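Local coordinates for protein salmonella typhimurium DB7155 bacteriophage DET7 tailspike (Bacteriophage, PDB 2V5I) that probably binds the O-antigen of Salmonella lipopolysaccharide as the trimeric receptor-binding tailspike of the phage and hydrolyses the polysaccharide, at residues 177-182 and 201-206. Sequence-based numbering, arbitrary orientation.
Sequences AYLFRS and IITFEN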
ATOM      1  N   ALA A 177      23.998   9.068 -19.894  1.00  7.17           N
ATOM      2  CA  ALA A 177      23.532   9.949 -18.808  1.00  9.70           C
ATOM      3  C   ALA A 177      22.666  11.082 -19.338  1.00  9.50           C
ATOM      4  O   ALA A 177      22.897  11.579 -20.399  1.00 10.65           O
ATOM      5  CB  ALA A 177      24.688  10.516 -18.064  1.00  9.35           C
ATOM      6  N   TYR A 178      21.646  11.474 -18.541  1.00  8.26           N
ATOM      7  CA  TYR A 178      20.846  12.613 -18.812  1.00 10.08           C
ATOM      8  C   TYR A 178      21.028  13.570 -17.647  1.00  9.67           C
ATOM      9  O   TYR A 178      20.828  13.207 -16.496  1.00 10.97           O
ATOM     10  CB  TYR A 178      19.372  12.173 -18.945  1.00 10.14           C
ATOM     11  CG  TYR A 178      19.153  11.371 -20.211  1.00 10.67           C
ATOM     12  CD1 TYR A 178      19.347   9.966 -20.238  1.00 10.12           C
ATOM     13  CD2 TYR A 178      18.780  12.005 -21.400  1.00 10.73           C
ATOM     14  CE1 TYR A 178      19.192   9.259 -21.434  1.00 10.54           C
ATOM     15  CE2 TYR A 178      18.628  11.295 -22.590  1.00  8.27           C
ATOM     16  CZ  TYR A 178      18.805   9.925 -22.583  1.00  8.67           C
ATOM     17  OH  TYR A 178      18.616   9.279 -23.798  1.00  9.22           O
ATOM     18  N   LEU A 179      21.472  14.791 -17.944  1.00  9.60           N
ATOM     19  CA  LEU A 179      21.899  15.737 -16.919  1.00 10.89           C
ATOM     20  C   LEU A 179      21.203  17.046 -17.182  1.00 12.23           C
ATOM     21  O   LEU A 179      21.244  17.540 -18.295  1.00 12.10           O
ATOM     22  CB  LEU A 179      23.415  15.933 -17.015  1.00  9.67           C
ATOM     23  CG  LEU A 179      24.012  17.085 -16.213  1.00 13.91           C
ATOM     24  CD1 LEU A 179      23.719  16.942 -14.734  1.00 14.37           C
ATOM     25  CD2 LEU A 179      25.476  17.120 -16.485  1.00 15.06           C
ATOM     26  N   PHE A 180      20.494  17.573 -16.179  1.00  9.28           N
ATOM     27  CA  PHE A 180      19.860  18.875 -16.247  1.00 10.96           C
ATOM     28  C   PHE A 180      20.614  19.796 -15.298  1.00 10.23           C
ATOM     29  O   PHE A 180      20.608  19.558 -14.076  1.00 10.54           O
ATOM     30  CB  PHE A 180      18.407  18.753 -15.796  1.00 10.40           C
ATOM     31  CG  PHE A 180      17.522  18.031 -16.787  1.00 11.24           C
ATOM     32  CD1 PHE A 180      17.483  16.634 -16.802  1.00 11.93           C
ATOM     33  CD2 PHE A 180      16.724  18.731 -17.633  1.00 11.38           C
ATOM     34  CE1 PHE A 180      16.683  15.985 -17.744  1.00 15.24           C
ATOM     35  CE2 PHE A 180      15.892  18.112 -18.499  1.00 13.84           C
ATOM     36  CZ  PHE A 180      15.857  16.751 -18.541  1.00 12.04           C
ATOM     37  N   ARG A 181      21.180  20.900 -15.813  1.00 10.83           N
ATOM     38  CA  ARG A 181      21.958  21.823 -14.996  1.00 12.21           C
ATOM     39  C   ARG A 181      21.159  23.128 -14.885  1.00 12.55           C
ATOM     40  O   ARG A 181      20.773  23.714 -15.917  1.00 13.42           O
ATOM     41  CB  ARG A 181      23.276  22.161 -15.692  1.00 13.49           C
ATOM     42  CG  ARG A 181      24.279  21.057 -15.754  1.00 16.13           C
ATOM     43  CD  ARG A 181      25.520  21.637 -16.378  1.00 19.35           C
ATOM     44  NE  ARG A 181      26.548  20.643 -16.658  1.00 16.49           N
ATOM     45  CZ  ARG A 181      27.420  20.218 -15.746  1.00 23.86           C
ATOM     46  NH1 ARG A 181      27.316  20.630 -14.490  1.00 29.92           N
ATOM     47  NH2 ARG A 181      28.346  19.321 -16.073  1.00 27.73           N
ATOM     48  N   SER A 182      20.860  23.552 -13.664  1.00 11.11           N
ATOM     49  CA  SER A 182      20.149  24.774 -13.364  1.00 11.52           C
ATOM     50  C   SER A 182      18.746  24.848 -14.032  1.00 11.71           C
ATOM     51  O   SER A 182      18.313  25.938 -14.481  1.00 13.18           O
ATOM     52  CB  SER A 182      20.968  25.973 -13.808  1.00 13.11           C
ATOM     53  OG  SER A 182      22.156  25.987 -13.075  1.00 16.64           O
ATOM     54  N   ILE A 201      22.548   8.246 -13.726  1.00  8.70           N
ATOM     55  CA  ILE A 201      21.792   8.078 -14.970  1.00  7.50           C
ATOM     56  C   ILE A 201      20.955   9.287 -15.295  1.00  9.41           C
ATOM     57  O   ILE A 201      20.974   9.755 -16.427  1.00  9.89           O
ATOM     58  CB  ILE A 201      21.049   6.738 -15.053  1.00  7.44           C
ATOM     59  CG1 ILE A 201      22.012   5.593 -14.744  1.00  8.38           C
ATOM     60  CG2 ILE A 201      20.410   6.576 -16.433  1.00  8.74           C
ATOM     61  CD1 ILE A 201      21.478   4.208 -14.794  1.00  9.58           C
ATOM     62  N   ILE A 202      20.125   9.718 -14.325  1.00  7.70           N
ATOM     63  CA  ILE A 202      19.368  10.959 -14.458  1.00  9.63           C
ATOM     64  C   ILE A 202      19.727  11.855 -13.278  1.00  8.51           C
ATOM     65  O   ILE A 202      19.600  11.422 -12.155  1.00 10.69           O
ATOM     66  CB  ILE A 202      17.847  10.687 -14.464  1.00  9.99           C
ATOM     67  CG1 ILE A 202      17.495   9.638 -15.569  1.00 10.53           C
ATOM     68  CG2 ILE A 202      17.074  11.999 -14.643  1.00 10.60           C
ATOM     69  CD1 ILE A 202      16.125   8.977 -15.455  1.00 12.44           C
ATOM     70  N   THR A 203      20.155  13.087 -13.563  1.00  8.43           N
ATOM     71  CA  THR A 203      20.618  13.998 -12.528  1.00  9.42           C
ATOM     72  C   THR A 203      20.023  15.390 -12.735  1.00  8.86           C
ATOM     73  O   THR A 203      20.003  15.896 -13.841  1.00  8.70           O
ATOM     74  CB  THR A 203      22.174  14.162 -12.642  1.00 10.40           C
ATOM     75  OG1 THR A 203      22.807  12.899 -12.485  1.00 11.03           O
ATOM     76  CG2 THR A 203      22.697  15.153 -11.611  1.00 10.26           C
ATOM     77  N   PHE A 204      19.444  15.940 -11.673  1.00  8.01           N
ATOM     78  CA  PHE A 204      19.080  17.346 -11.639  1.00  9.21           C
ATOM     79  C   PHE A 204      20.048  18.051 -10.703  1.00 10.87           C
ATOM     80  O   PHE A 204      19.984  17.853  -9.484  1.00 11.00           O
ATOM     81  CB  PHE A 204      17.628  17.464 -11.109  1.00  9.13           C
ATOM     82  CG  PHE A 204      16.604  16.941 -12.045  1.00  6.91           C
ATOM     83  CD1 PHE A 204      16.263  17.628 -13.159  1.00  8.52           C
ATOM     84  CD2 PHE A 204      16.019  15.657 -11.844  1.00  9.45           C
ATOM     85  CE1 PHE A 204      15.270  17.104 -14.071  1.00  9.31           C
ATOM     86  CE2 PHE A 204      15.050  15.200 -12.735  1.00  8.44           C
ATOM     87  CZ  PHE A 204      14.735  15.888 -13.838  1.00 10.11           C
ATOM     88  N   GLU A 205      20.911  18.894 -11.290  1.00  9.70           N
ATOM     89  CA  GLU A 205      21.972  19.574 -10.580  1.00  9.23           C
ATOM     90  C   GLU A 205      21.630  21.079 -10.551  1.00  9.90           C
ATOM     91  O   GLU A 205      21.566  21.726 -11.604  1.00 10.95           O
ATOM     92  CB  GLU A 205      23.264  19.341 -11.351  1.00 10.97           C
ATOM     93  CG  GLU A 205      24.457  20.039 -10.744  1.00 13.16           C
ATOM     94  CD  GLU A 205      24.683  21.444 -11.345  1.00 22.72           C
ATOM     95  OE1 GLU A 205      25.068  21.585 -12.553  1.00 22.95           O
ATOM     96  OE2 GLU A 205      24.504  22.448 -10.619  1.00 20.36           O
ATOM     97  N   ASN A 206      21.318  21.597  -9.349  1.00  8.38           N
ATOM     98  CA  ASN A 206      21.000  22.996  -9.160  1.00  8.06           C
ATOM     99  C   ASN A 206      21.904  23.675  -8.114  1.00  8.66           C
ATOM    100  O   ASN A 206      21.434  24.366  -7.207  1.00  9.27           O
ATOM    101  CB  ASN A 206      19.506  23.126  -8.772  1.00  7.91           C
ATOM    102  CG  ASN A 206      18.598  22.746  -9.908  1.00  6.66           C
ATOM    103  OD1 ASN A 206      18.300  21.559 -10.090  1.00 10.11           O
ATOM    104  ND2 ASN A 206      18.168  23.717 -10.680  1.00  9.39           N
TER
HETATM  105  O   HOH W   1      23.212  12.296 -15.131  1.00 12.40           O
HETATM  106  O   HOH W   2      18.478  21.088 -12.823  1.00 10.19           O
HETATM  107  O   HOH W   3      23.488  24.794 -11.030  1.00 26.24           O
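Tyr-178 to Arg-181 pair in parallel, one to one, with Ile-202 to Glu-205, the two strand axes 4.9 Å apart at closest and 10° from parallel, as successive rungs of the tailspike's parallel beta-helix. The backbone ladder alternates: Tyr-178 N and Phe-180 N donate to Ile-201 O and Thr-203 O, Thr-203 N and Glu-205 N return bonds to Tyr-178 O and Phe-180 O, and Ser-182 N extends the series to Glu-205 O. On the other edge of 177-182, Ala-177, Leu-179 and Arg-181 bond to strand 156-161, the preceding rung. One face carries Tyr-178, Phe-180, Ile-202 and Phe-204; Phe-180 and Ile-202 both touch Val-188 of strand 187-196, and Phe-204 touches Asn-215. Phe-180 and Phe-204 point the same way, their rings near parallel but slid apart so that they barely overlap, centroids 4.9 Å apart and planes at 28°; Phe-204 CE1 lies over the rim of the Phe-180 ring, 3.5 Å from Phe-180 CD1. The other face carries Leu-179, Arg-181, Thr-203 and Glu-205. With CG anti to the backbone N (chi1 168°), Leu-179 brings CD1 to 3.7 Å from Thr-203 CG2, while its CD2 sits over one face of the Arg-181 guanidinium, toward the rim. Glu-205 bends at chi2, and its OE1 lies alongside the Arg-181 chain, 3.3 Å from Arg-181 CG. The salt bridge from Arg-181 NH1 to Glu-205 OE1 (3.1 Å) reaches the anti side of the carboxylate, out of its plane, in a hydrogen bond well short of straight; Arg-181 NE is salt-bridged to Asp-159, so the guanidinium links carboxylates of the rungs before and after its own. Glu-205 OE2 also accepts from Leu-207 N, and one water joins it (2.6 Å from the water oxygen) to Ser-182 OG.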